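Protein translation factor SUI1 homolog (Pyrococcus horikoshii, PDB 5ZCY) probably acts as a translation initiation factor that binds mRNA during the start of protein synthesis. Local coordinates at residues Tyr27-Arg30 with Val36-Ile39; Glu52-Leu57 with Gly70-Gln75; Lys58-Cys63 with Leu86-Phe91; Arg81-Leu86 with Glu94-Glu99. One frame throughout, in Å; residues are numbered along the deposited sequence.

Contact 1: Tyr27-Arg30 with Val36-Ile39; sequences YIER and VKTI
The Y27 ring lies broadside over I39: I39 CB stands 3.9 Å from the centroid of the Y27 ring and 15° off its normal, a CH-pi contact displaced toward the rim. A chi1 of 57° tucks Y27 CG between N and C of its own backbone and folds the ring back across the neighbouring strand. From there I39 CG2 comes to 3.5 Å from Y27 CZ. An alanine in place of Y27 would probably strip this lid from I39 and leave E41, which bonds the phenol oxygen, without that partner. The extended E29 chain runs obliquely past I39, with E29 CG 3.7 Å from I39 CG1. Its OE1 and K37 NZ are too far apart for a salt bridge, at 4.1 Å, and share a water, weakly on the lysine side; their stronger partners are R71 for E29 and E73 for K37. I28 and T38 occupy the other face, where I28 CG2 meets V36 CB at 3.6 Å. R30, bent at chi2 and chi3, returns so that V36 CG1 lies over one face of its guanidinium, 3.6 Å from R30 NH2; R30 also lines the nitrite site. Two antiparallel hydrogen-bonded pairs, Y27 with I39 and E29 with K37, fix this register; the bond from I39 N to Y27 O is nearly straight (178°). Beside this hairpin, strand 96-98 flanks 24-30 and strand 71-75 flanks 36-41.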
loop_
_atom_site.group_PDB
_atom_site.type_symbol
_atom_site.label_atom_id
_atom_site.label_comp_id
_atom_site.label_asym_id
_atom_site.label_seq_id
_atom_site.Cartn_x
_atom_site.Cartn_y
_atom_site.Cartn_z
ATOM N N TYR A 27 -4.017 -2.244 5.293
ATOM C CA TYR A 27 -4.960 -2.101 6.427
ATOM C C TYR A 27 -5.102 -0.639 6.763
ATOM O O TYR A 27 -4.358 0.145 6.260
ATOM C CB TYR A 27 -4.483 -2.886 7.603
ATOM C CG TYR A 27 -3.117 -2.622 8.164
ATOM C CD1 TYR A 27 -2.019 -3.275 7.684
ATOM C CD2 TYR A 27 -2.890 -1.697 9.208
ATOM C CE1 TYR A 27 -0.717 -3.071 8.188
ATOM C CE2 TYR A 27 -1.625 -1.460 9.661
ATOM C CZ TYR A 27 -0.532 -2.164 9.202
ATOM O OH TYR A 27 0.762 -2.026 9.621
ATOM N N ILE A 28 -5.993 -0.288 7.667
ATOM C CA ILE A 28 -6.261 1.115 7.988
ATOM C C ILE A 28 -5.779 1.404 9.343
ATOM O O ILE A 28 -5.878 0.569 10.282
ATOM C CB ILE A 28 -7.773 1.376 8.005
ATOM C CG1 ILE A 28 -8.385 1.103 6.696
ATOM C CG2 ILE A 28 -8.074 2.761 8.606
ATOM C CD1 ILE A 28 -7.801 1.966 5.645
ATOM N N GLU A 29 -5.175 2.573 9.525
ATOM C CA GLU A 29 -4.805 3.152 10.853
ATOM C C GLU A 29 -5.537 4.484 10.976
ATOM O O GLU A 29 -5.986 5.119 10.023
ATOM C CB GLU A 29 -3.312 3.365 11.024
ATOM C CG GLU A 29 -2.521 2.077 11.293
ATOM C CD GLU A 29 -1.037 2.226 11.521
ATOM O OE1 GLU A 29 -0.469 3.298 11.256
ATOM O OE2 GLU A 29 -0.370 1.167 11.924
ATOM N N ARG A 30 -5.662 4.889 12.244
ATOM C CA ARG A 30 -6.358 6.170 12.558
ATOM C C ARG A 30 -5.470 7.293 12.299
ATOM O O ARG A 30 -4.250 7.247 12.440
ATOM C CB ARG A 30 -6.653 6.303 14.056
ATOM C CG ARG A 30 -7.307 5.185 14.671
ATOM C CD ARG A 30 -8.467 4.717 13.958
ATOM N NE ARG A 30 -9.366 5.766 13.616
ATOM C CZ ARG A 30 -10.528 5.585 12.947
ATOM N NH1 ARG A 30 -10.851 4.402 12.548
ATOM N NH2 ARG A 30 -11.343 6.596 12.629
ATOM N N VAL A 36 -8.686 8.739 8.284
ATOM C CA VAL A 36 -7.966 7.475 8.345
ATOM C C VAL A 36 -6.832 7.473 7.347
ATOM O O VAL A 36 -6.799 8.315 6.449
ATOM C CB VAL A 36 -8.796 6.222 8.238
ATOM C CG1 VAL A 36 -9.920 6.196 9.334
ATOM C CG2 VAL A 36 -9.414 6.082 6.910
ATOM N N LYS A 37 -5.958 6.507 7.489
ATOM C CA LYS A 37 -4.826 6.300 6.591
ATOM C C LYS A 37 -4.762 4.829 6.214
ATOM O O LYS A 37 -5.081 3.950 7.008
ATOM C CB LYS A 37 -3.536 6.784 7.093
ATOM C CG LYS A 37 -3.127 6.262 8.388
ATOM C CD LYS A 37 -1.862 7.023 8.892
ATOM C CE LYS A 37 -1.250 6.424 10.113
ATOM N NZ LYS A 37 -0.070 7.308 10.511
ATOM N N THR A 38 -4.302 4.571 4.999
ATOM C CA THR A 38 -4.101 3.226 4.472
ATOM C C THR A 38 -2.620 2.867 4.586
ATOM O O THR A 38 -1.779 3.674 4.113
ATOM C CB THR A 38 -4.523 3.122 3.051
ATOM O OG1 THR A 38 -5.883 3.457 2.898
ATOM C CG2 THR A 38 -4.321 1.746 2.404
ATOM N N ILE A 39 -2.309 1.730 5.198
ATOM C CA ILE A 39 -0.965 1.268 5.364
ATOM C C ILE A 39 -0.779 0.091 4.451
ATOM O O ILE A 39 -1.605 -0.809 4.358
ATOM C CB ILE A 39 -0.689 0.784 6.816
ATOM C CG1 ILE A 39 -1.159 1.810 7.853
ATOM C CG2 ILE A 39 0.733 0.309 6.993
ATOM C CD1 ILE A 39 -0.494 3.138 7.692
HETATM O O HOH W 1 0.010 5.484 12.720
#

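Contact 2: Glu52-Leu57 with Gly70-Gln75; sequences EIAKKL and GRIELQ. With NO3 (nitrate ion), chain B.
A54 and I72 mark the nearest backbone approach, with their CA atoms 6.1 Å apart, where helix 52-57 runs above strand 71-75 at an axial separation of 8.9 Å. The two segments point almost the same way, 20° between their N-to-C directions, as the helix layer packs on the sheet in the two-layer alpha/beta fold of the SUI1 family. Strand 65-68 lies between them in the chain, so this is not a direct crossover. The interface is wholly apolar. I72 carries it by dividing its branches: the I72 and I53 side chains cross at about a right angle, and I72 CD1 touches I53 CG2 at 3.6 Å, while I72 CG2 rests 3.8 Å from A54 CB. An extended chi2 (172°) carries I72 CD1 out to I53. One turn further on, L57 CB and L74 CD2 approach more loosely, at 4.3 Å, and I40 of the next strand also touches L57. R71 and E73 are turned to the other face of the sheet, where R71 NH2 donates to E73 OE2 in a salt bridge; the oxygen lies in the guanidinium plane but is met from above its own carboxylate plane. Away from the strand, E52 CG lies 3.1 Å from O3 of a nitrate, probably a crystallisation ion. An alanine in place of E52 would probably open a gap beside nitrate O3, where the E52 chain now lies. K56 NZ donates to nitrate O1 at 3.0 Å and, weakly, to O3.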
loop_
_atom_site.group_PDB
_atom_site.type_symbol
_atom_site.label_atom_id
_atom_site.label_comp_id
_atom_site.label_asym_id
_atom_site.label_seq_id
_atom_site.Cartn_x
_atom_site.Cartn_y
_atom_site.Cartn_z
ATOM N N GLU A 52 9.318 5.656 -4.175
ATOM C CA GLU A 52 8.835 5.761 -5.496
ATOM C C GLU A 52 7.419 5.215 -5.724
ATOM O O GLU A 52 6.606 5.782 -6.427
ATOM C CB GLU A 52 9.907 5.089 -6.473
ATOM C CG GLU A 52 9.580 5.054 -7.847
ATOM C CD GLU A 52 10.609 4.335 -8.802
ATOM O OE1 GLU A 52 11.401 3.384 -8.410
ATOM O OE2 GLU A 52 10.317 4.690 -9.949
ATOM N N ILE A 53 7.238 4.057 -5.121
ATOM C CA ILE A 53 5.890 3.427 -5.168
ATOM C C ILE A 53 4.891 4.315 -4.461
ATOM O O ILE A 53 3.805 4.510 -5.045
ATOM C CB ILE A 53 5.923 1.994 -4.542
ATOM C CG1 ILE A 53 6.855 1.121 -5.409
ATOM C CG2 ILE A 53 4.508 1.428 -4.446
ATOM C CD1 ILE A 53 7.207 -0.199 -4.816
ATOM N N ALA A 54 5.255 4.895 -3.339
ATOM C CA ALA A 54 4.353 5.847 -2.679
ATOM C C ALA A 54 4.020 7.006 -3.557
ATOM O O ALA A 54 2.839 7.385 -3.625
ATOM C CB ALA A 54 4.885 6.275 -1.365
ATOM N N LYS A 55 5.028 7.563 -4.216
ATOM C CA LYS A 55 4.756 8.715 -5.115
ATOM C C LYS A 55 3.798 8.360 -6.195
ATOM O O LYS A 55 2.901 9.139 -6.561
ATOM C CB LYS A 55 6.139 9.233 -5.575
ATOM C CG LYS A 55 6.182 10.341 -6.603
ATOM C CD LYS A 55 7.608 10.517 -7.219
ATOM C CE LYS A 55 7.991 9.322 -8.102
ATOM N NZ LYS A 55 9.433 9.330 -8.550
ATOM N N LYS A 56 3.885 7.180 -6.827
ATOM C CA LYS A 56 3.061 6.746 -7.878
ATOM C C LYS A 56 1.608 6.597 -7.359
ATOM O O LYS A 56 0.663 6.946 -8.023
ATOM C CB LYS A 56 3.517 5.473 -8.534
ATOM C CG LYS A 56 4.811 5.680 -9.340
ATOM C CD LYS A 56 5.164 4.419 -9.992
ATOM C CE LYS A 56 6.535 4.579 -10.755
ATOM N NZ LYS A 56 6.723 3.259 -11.387
ATOM N N LEU A 57 1.466 5.963 -6.203
ATOM C CA LEU A 57 0.097 5.743 -5.711
ATOM C C LEU A 57 -0.483 7.073 -5.313
ATOM O O LEU A 57 -1.729 7.220 -5.583
ATOM C CB LEU A 57 0.239 4.831 -4.470
ATOM C CG LEU A 57 0.575 3.398 -4.759
ATOM C CD1 LEU A 57 0.846 2.676 -3.426
ATOM C CD2 LEU A 57 -0.370 2.607 -5.616
ATOM N N GLY A 70 9.643 1.113 6.482
ATOM C CA GLY A 70 9.325 -0.067 5.744
ATOM C C GLY A 70 7.874 -0.250 5.286
ATOM O O GLY A 70 7.459 -1.288 4.777
ATOM N N ARG A 71 7.140 0.852 5.415
ATOM C CA ARG A 71 5.723 0.837 5.082
ATOM C C ARG A 71 5.369 2.038 4.227
ATOM O O ARG A 71 6.052 3.030 4.257
ATOM C CB ARG A 71 4.848 0.959 6.313
ATOM C CG ARG A 71 5.205 0.065 7.493
ATOM C CD ARG A 71 4.119 0.095 8.560
ATOM N NE ARG A 71 3.662 1.415 8.996
ATOM C CZ ARG A 71 2.647 1.629 9.877
ATOM N NH1 ARG A 71 1.996 0.589 10.388
ATOM N NH2 ARG A 71 2.285 2.850 10.195
ATOM N N ILE A 72 4.313 1.935 3.407
ATOM C CA ILE A 72 3.759 3.084 2.733
ATOM C C ILE A 72 2.476 3.459 3.472
ATOM O O ILE A 72 1.678 2.599 3.815
ATOM C CB ILE A 72 3.434 2.755 1.289
ATOM C CG1 ILE A 72 4.776 2.404 0.522
ATOM C CG2 ILE A 72 2.648 3.856 0.580
ATOM C CD1 ILE A 72 4.613 1.882 -0.860
ATOM N N GLU A 73 2.328 4.758 3.713
ATOM C CA GLU A 73 1.133 5.339 4.336
ATOM C C GLU A 73 0.477 6.267 3.399
ATOM O O GLU A 73 1.134 7.168 2.828
ATOM C CB GLU A 73 1.475 6.048 5.664
ATOM C CG GLU A 73 2.307 5.272 6.603
ATOM C CD GLU A 73 2.370 5.908 8.023
ATOM O OE1 GLU A 73 1.706 6.926 8.247
ATOM O OE2 GLU A 73 3.159 5.334 8.839
ATOM N N LEU A 74 -0.802 6.106 3.155
ATOM C CA LEU A 74 -1.601 6.953 2.270
ATOM C C LEU A 74 -2.709 7.635 3.030
ATOM O O LEU A 74 -3.374 6.995 3.875
ATOM C CB LEU A 74 -2.250 6.191 1.116
ATOM C CG LEU A 74 -1.273 5.401 0.254
ATOM C CD1 LEU A 74 -1.993 4.552 -0.739
ATOM C CD2 LEU A 74 -0.323 6.330 -0.481
ATOM N N GLN A 75 -2.962 8.905 2.763
ATOM C CA GLN A 75 -4.103 9.613 3.355
ATOM C C GLN A 75 -5.418 9.059 2.801
ATOM O O GLN A 75 -5.550 8.966 1.576
ATOM C CB GLN A 75 -4.017 11.075 2.898
ATOM C CG GLN A 75 -5.214 11.943 3.118
ATOM C CD GLN A 75 -5.131 13.285 2.462
ATOM O OE1 GLN A 75 -4.523 13.556 1.382
ATOM N NE2 GLN A 75 -5.833 14.197 3.081
HETATM N N NO3 B . 7.765 1.087 -8.842
HETATM O O1 NO3 B . 6.825 0.977 -9.458
HETATM O O2 NO3 B . 8.518 0.094 -8.182
HETATM O O3 NO3 B . 8.112 2.370 -8.572
#

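Contact 3: Lys58-Cys63 with Leu86-Phe91; sequences KAKLAC and LAELGF
K60 and E88 join two helix ends that otherwise stay well apart: even their CA atoms, the nearest pair across the segments, are 10.6 Å from each other, and a single salt bridge spans the interval. These are the C-terminal ends of helices 50-61 and 82-88, which lie on the same side of the sheet in this alpha/beta sandwich. The second of them stops in a Schellman motif, with G90 at positive phi (83°) as the C-prime residue; F91 N bonds to L86 O and G90 N to A87 O. The first ends differently in detail, A62 being the residue that leaves helical geometry with positive phi.

K60 reaches out with an extended chain. With CG anti to the carbonyl carbon (chi1 -67°), it carries the ammonium across the gap between the helix ends. E88 is also extended, and the two side chains slide past each other in opposite directions, so that the lysine nitrogen travels beyond the carboxylate and comes 3.4 Å from E88 CB. OE1 of E88 is approached on its anti side, 32° out of the carboxylate plane. L89 forms a thin apolar border to the bridge, its CG 4.0 Å from K60 NZ, while L89 also packs on I53 and K56 of the first helix. Only 135 Å² is buried in total, consistent with a surface clasp more than a packed interface. The clasp itself closes with K60 NZ at 2.8 Å from E88 OE1, and K60 CE only 3.1 Å from that same oxygen.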
loop_
_atom_site.group_PDB
_atom_site.type_symbol
_atom_site.label_atom_id
_atom_site.label_comp_id
_atom_site.label_asym_id
_atom_site.label_seq_id
_atom_site.Cartn_x
_atom_site.Cartn_y
_atom_site.Cartn_z
ATOM N N LYS A 58 0.248 7.963 -4.704
ATOM C CA LYS A 58 -0.177 9.371 -4.297
ATOM C C LYS A 58 -0.681 10.102 -5.545
ATOM O O LYS A 58 -1.703 10.806 -5.488
ATOM C CB LYS A 58 0.900 10.199 -3.589
ATOM C CG LYS A 58 1.173 9.723 -2.142
ATOM C CD LYS A 58 2.483 10.221 -1.567
ATOM C CE LYS A 58 2.503 11.743 -1.391
ATOM N NZ LYS A 58 3.837 12.107 -0.855
ATOM N N ALA A 59 0.007 9.950 -6.639
ATOM C CA ALA A 59 -0.391 10.645 -7.868
ATOM C C ALA A 59 -1.627 10.046 -8.433
ATOM O O ALA A 59 -2.544 10.825 -8.830
ATOM C CB ALA A 59 0.771 10.613 -8.870
ATOM N N LYS A 60 -1.796 8.716 -8.447
ATOM C CA LYS A 60 -2.927 8.072 -8.964
ATOM C C LYS A 60 -4.199 8.425 -8.174
ATOM O O LYS A 60 -5.252 8.636 -8.754
ATOM C CB LYS A 60 -2.810 6.546 -9.036
ATOM C CG LYS A 60 -1.785 5.972 -10.037
ATOM C CD LYS A 60 -1.349 4.577 -9.571
ATOM C CE LYS A 60 -0.792 3.648 -10.652
ATOM N NZ LYS A 60 -1.029 2.247 -10.194
ATOM N N LEU A 61 -4.057 8.537 -6.840
ATOM C CA LEU A 61 -5.206 8.786 -5.957
ATOM C C LEU A 61 -5.341 10.287 -5.619
ATOM O O LEU A 61 -6.305 10.630 -4.865
ATOM C CB LEU A 61 -4.957 7.957 -4.685
ATOM C CG LEU A 61 -5.014 6.490 -4.780
ATOM C CD1 LEU A 61 -4.378 5.765 -3.631
ATOM C CD2 LEU A 61 -6.480 5.954 -5.045
ATOM N N ALA A 62 -4.420 11.165 -5.985
ATOM C CA ALA A 62 -4.375 12.616 -5.541
ATOM C C ALA A 62 -4.530 12.725 -4.071
ATOM O O ALA A 62 -5.413 13.402 -3.539
ATOM C CB ALA A 62 -5.454 13.454 -6.237
ATOM N N CYS A 63 -3.721 11.975 -3.350
ATOM C CA CYS A 63 -3.797 11.920 -1.863
ATOM C C CYS A 63 -2.450 12.171 -1.266
ATOM O O CYS A 63 -1.395 12.026 -2.001
ATOM C CB CYS A 63 -4.347 10.560 -1.344
ATOM S SG CYS A 63 -3.337 9.148 -1.624
ATOM N N LEU A 86 -1.918 -1.666 -7.237
ATOM C CA LEU A 86 -0.652 -2.421 -7.112
ATOM C C LEU A 86 -0.459 -3.361 -8.273
ATOM O O LEU A 86 0.724 -3.554 -8.709
ATOM C CB LEU A 86 -0.584 -3.156 -5.784
ATOM C CG LEU A 86 -0.426 -2.214 -4.580
ATOM C CD1 LEU A 86 -0.521 -2.978 -3.229
ATOM C CD2 LEU A 86 0.889 -1.481 -4.603
ATOM N N ALA A 87 -1.529 -3.885 -8.820
ATOM C CA ALA A 87 -1.387 -4.717 -10.077
ATOM C C ALA A 87 -0.962 -3.901 -11.199
ATOM O O ALA A 87 -0.139 -4.468 -12.039
ATOM C CB ALA A 87 -2.726 -5.392 -10.360
ATOM N N GLU A 88 -1.273 -2.617 -11.310
ATOM C CA GLU A 88 -0.757 -1.718 -12.373
ATOM C C GLU A 88 0.751 -1.609 -12.216
ATOM O O GLU A 88 1.498 -1.313 -13.202
ATOM C CB GLU A 88 -1.410 -0.329 -12.381
ATOM C CG GLU A 88 -2.843 -0.352 -12.845
ATOM C CD GLU A 88 -3.543 0.978 -12.630
ATOM O OE1 GLU A 88 -2.949 2.009 -12.247
ATOM O OE2 GLU A 88 -4.753 0.962 -12.888
ATOM N N LEU A 89 1.258 -1.768 -10.992
ATOM C CA LEU A 89 2.682 -1.751 -10.710
ATOM C C LEU A 89 3.299 -3.147 -10.676
ATOM O O LEU A 89 4.378 -3.299 -10.122
ATOM C CB LEU A 89 2.959 -0.968 -9.364
ATOM C CG LEU A 89 2.406 0.472 -9.368
ATOM C CD1 LEU A 89 2.766 1.073 -8.017
ATOM C CD2 LEU A 89 2.944 1.344 -10.511
ATOM N N GLY A 90 2.573 -4.100 -11.228
ATOM C CA GLY A 90 3.132 -5.423 -11.417
ATOM C C GLY A 90 3.096 -6.333 -10.280
ATOM O O GLY A 90 3.608 -7.445 -10.346
ATOM N N PHE A 91 2.495 -5.943 -9.125
ATOM C CA PHE A 91 2.392 -6.889 -8.007
ATOM C C PHE A 91 1.302 -7.914 -8.267
ATOM O O PHE A 91 0.233 -7.585 -8.689
ATOM C CB PHE A 91 2.139 -6.136 -6.690
ATOM C CG PHE A 91 3.326 -5.317 -6.304
ATOM C CD1 PHE A 91 4.399 -5.843 -5.605
ATOM C CD2 PHE A 91 3.431 -3.955 -6.589
ATOM C CE1 PHE A 91 5.508 -5.090 -5.278
ATOM C CE2 PHE A 91 4.559 -3.202 -6.274
ATOM C CZ PHE A 91 5.614 -3.772 -5.610
#

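Contact 4: Arg81-Leu86 with Glu94-Glu99; sequences RIKKLL and ELIEVE
K83 lies along the strand residues I96 and V98, and its side chain can be traced outward against them. Leaving the helix at CB, it places CG beside the backbone N (chi1 -69°), where K83 CG comes 3.9 Å from I96 CG2 and about as near to V98 CG2. CD continues the extended course without a close partner on the strand. CE then drops between the two residues, 3.6 Å from V98 CG2 on one hand and 3.4 Å from I96 O on the other. At the tip, NZ does not bond directly to that carbonyl; a water accepts from K83 NZ at 2.9 Å and donates to I96 O. The methylenes thus shield apolar branches while the ammonium reaches the backbone through solvent. Flanking this lysine, I82 CG2 meets V98 CG2 at 3.7 Å, and I96 CD1 packs against L86 CB at 3.8 Å, so the strand's two inward residues are shared among I82, K83 and L86, the last a turn further along the helix. V26 of the adjoining strand lies against both I82 and I96 and extends this apolar layer. The short axes run nearly opposite, at 157°, and are 9.8 Å apart. E97, on the strand's other face, pairs with K25. This is helix-on-sheet packing, in which helix 82-88 covers the edge strand 96-98 of the SUI1 domain.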
loop_
_atom_site.group_PDB
_atom_site.type_symbol
_atom_site.label_atom_id
_atom_site.label_comp_id
_atom_site.label_asym_id
_atom_site.label_seq_id
_atom_site.Cartn_x
_atom_site.Cartn_y
_atom_site.Cartn_z
ATOM N N ARG A 81 -9.456 0.332 -4.058
ATOM C CA ARG A 81 -8.764 0.400 -5.327
ATOM C C ARG A 81 -7.331 -0.188 -5.198
ATOM O O ARG A 81 -6.683 -0.305 -6.253
ATOM C CB ARG A 81 -8.600 1.781 -5.828
ATOM C CG ARG A 81 -9.952 2.399 -6.177
ATOM C CD ARG A 81 -9.818 3.835 -6.580
ATOM N NE ARG A 81 -9.029 3.983 -7.803
ATOM C CZ ARG A 81 -8.532 5.146 -8.271
ATOM N NH1 ARG A 81 -8.707 6.302 -7.644
ATOM N NH2 ARG A 81 -7.804 5.110 -9.361
ATOM N N ILE A 82 -6.822 -0.561 -4.041
ATOM C CA ILE A 82 -5.403 -0.821 -3.866
ATOM C C ILE A 82 -4.950 -2.056 -4.616
ATOM O O ILE A 82 -3.810 -2.035 -5.112
ATOM C CB ILE A 82 -5.036 -0.917 -2.356
ATOM C CG1 ILE A 82 -3.523 -0.794 -2.133
ATOM C CG2 ILE A 82 -5.614 -2.167 -1.721
ATOM C CD1 ILE A 82 -2.896 0.410 -2.693
ATOM N N LYS A 83 -5.757 -3.097 -4.731
ATOM C CA LYS A 83 -5.299 -4.305 -5.473
ATOM C C LYS A 83 -5.115 -3.947 -6.929
ATOM O O LYS A 83 -4.088 -4.341 -7.529
ATOM C CB LYS A 83 -6.218 -5.505 -5.304
ATOM C CG LYS A 83 -6.185 -6.076 -3.939
ATOM C CD LYS A 83 -6.847 -7.491 -3.850
ATOM C CE LYS A 83 -6.965 -7.957 -2.443
ATOM N NZ LYS A 83 -7.604 -9.293 -2.321
ATOM N N LYS A 84 -6.001 -3.190 -7.545
ATOM C CA LYS A 84 -5.870 -2.783 -8.941
ATOM C C LYS A 84 -4.671 -1.922 -9.065
ATOM O O LYS A 84 -3.881 -2.067 -10.071
ATOM C CB LYS A 84 -7.129 -2.054 -9.419
ATOM C CG LYS A 84 -7.061 -1.381 -10.745
ATOM C CD LYS A 84 -6.772 -2.386 -11.814
ATOM C CE LYS A 84 -6.889 -1.742 -13.191
ATOM N NZ LYS A 84 -6.258 -2.610 -14.208
ATOM N N LEU A 85 -4.445 -0.961 -8.166
ATOM C CA LEU A 85 -3.355 -0.049 -8.356
ATOM C C LEU A 85 -2.033 -0.763 -8.196
ATOM O O LEU A 85 -1.076 -0.462 -8.929
ATOM C CB LEU A 85 -3.471 1.116 -7.409
ATOM C CG LEU A 85 -4.673 2.078 -7.582
ATOM C CD1 LEU A 85 -4.713 3.067 -6.444
ATOM C CD2 LEU A 85 -4.667 2.725 -8.961
ATOM N N LEU A 86 -1.918 -1.666 -7.237
ATOM C CA LEU A 86 -0.652 -2.421 -7.112
ATOM C C LEU A 86 -0.459 -3.361 -8.273
ATOM O O LEU A 86 0.724 -3.554 -8.709
ATOM C CB LEU A 86 -0.584 -3.156 -5.784
ATOM C CG LEU A 86 -0.426 -2.214 -4.580
ATOM C CD1 LEU A 86 -0.521 -2.978 -3.229
ATOM C CD2 LEU A 86 0.889 -1.481 -4.603
ATOM N N GLU A 94 -2.602 -12.082 -5.837
ATOM C CA GLU A 94 -2.653 -13.118 -4.790
ATOM C C GLU A 94 -1.786 -12.927 -3.584
ATOM O O GLU A 94 -1.946 -13.536 -2.527
ATOM C CB GLU A 94 -2.323 -14.504 -5.414
ATOM C CG GLU A 94 -3.528 -15.194 -6.001
ATOM C CD GLU A 94 -3.117 -16.526 -6.600
ATOM O OE1 GLU A 94 -3.081 -17.546 -5.850
ATOM O OE2 GLU A 94 -2.885 -16.563 -7.833
ATOM N N LEU A 95 -0.788 -12.030 -3.658
ATOM C CA LEU A 95 0.035 -11.755 -2.546
ATOM C C LEU A 95 -0.560 -10.632 -1.661
ATOM O O LEU A 95 -0.030 -10.454 -0.602
ATOM C CB LEU A 95 1.376 -11.232 -2.972
ATOM C CG LEU A 95 2.292 -12.183 -3.726
ATOM C CD1 LEU A 95 3.480 -11.309 -4.168
ATOM C CD2 LEU A 95 2.720 -13.331 -2.832
ATOM N N ILE A 96 -1.637 -10.014 -2.158
ATOM C CA ILE A 96 -2.183 -8.806 -1.463
ATOM C C ILE A 96 -3.357 -9.156 -0.579
ATOM O O ILE A 96 -4.331 -9.707 -1.129
ATOM C CB ILE A 96 -2.577 -7.774 -2.466
ATOM C CG1 ILE A 96 -1.369 -7.322 -3.365
ATOM C CG2 ILE A 96 -3.023 -6.471 -1.728
ATOM C CD1 ILE A 96 -1.758 -6.570 -4.565
ATOM N N GLU A 97 -3.233 -8.958 0.701
ATOM C CA GLU A 97 -4.353 -9.190 1.675
ATOM C C GLU A 97 -4.864 -7.799 2.057
ATOM O O GLU A 97 -4.137 -7.074 2.748
ATOM C CB GLU A 97 -3.989 -9.989 2.903
ATOM C CG GLU A 97 -5.315 -10.104 3.800
ATOM C CD GLU A 97 -5.188 -10.796 5.162
ATOM O OE1 GLU A 97 -4.060 -10.834 5.746
ATOM O OE2 GLU A 97 -6.308 -11.156 5.745
ATOM N N VAL A 98 -6.101 -7.514 1.729
ATOM C CA VAL A 98 -6.741 -6.246 2.181
ATOM C C VAL A 98 -7.506 -6.584 3.468
ATOM O O VAL A 98 -8.419 -7.385 3.455
ATOM C CB VAL A 98 -7.601 -5.676 1.104
ATOM C CG1 VAL A 98 -8.516 -4.562 1.637
ATOM C CG2 VAL A 98 -6.770 -5.279 -0.101
ATOM N N GLU A 99 -7.123 -5.984 4.551
ATOM C CA GLU A 99 -7.662 -6.326 5.868
ATOM C C GLU A 99 -8.563 -5.188 6.320
ATOM O O GLU A 99 -9.330 -5.420 7.320
ATOM C CB GLU A 99 -6.530 -6.397 6.939
ATOM C CG GLU A 99 -5.311 -7.247 6.690
ATOM C CD GLU A 99 -4.211 -6.980 7.783
ATOM O OE1 GLU A 99 -4.463 -6.547 8.935
ATOM O OE2 GLU A 99 -3.040 -7.152 7.507
ATOM O OXT GLU A 99 -8.410 -4.039 5.890
HETATM O O HOH W 2 -5.701 -11.446 -2.927
#

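Contacts 1, 2 and 4 reach one mixed sheet. Contacts 1 and 2, with centres 12 Å apart, are joined by the salt bridge of E29 OE2 with R71 NH1 at 2.9 Å and a probable hydrogen bond from L74 N to T38 O at 2.8 Å. Contact 3 lies 9 Å from contact 2 and 10 Å from contact 4 (centre to centre), using one helix of each; L57 CD2 meets L85 CB at 3.9 Å where contacts 2 and 4 touch. The ions mark separate places: the side chain of R30 in contact 1 is about 4 Å from a nitrite, while the side chain of L89 in contact 3 is about 4 Å from a nitrate.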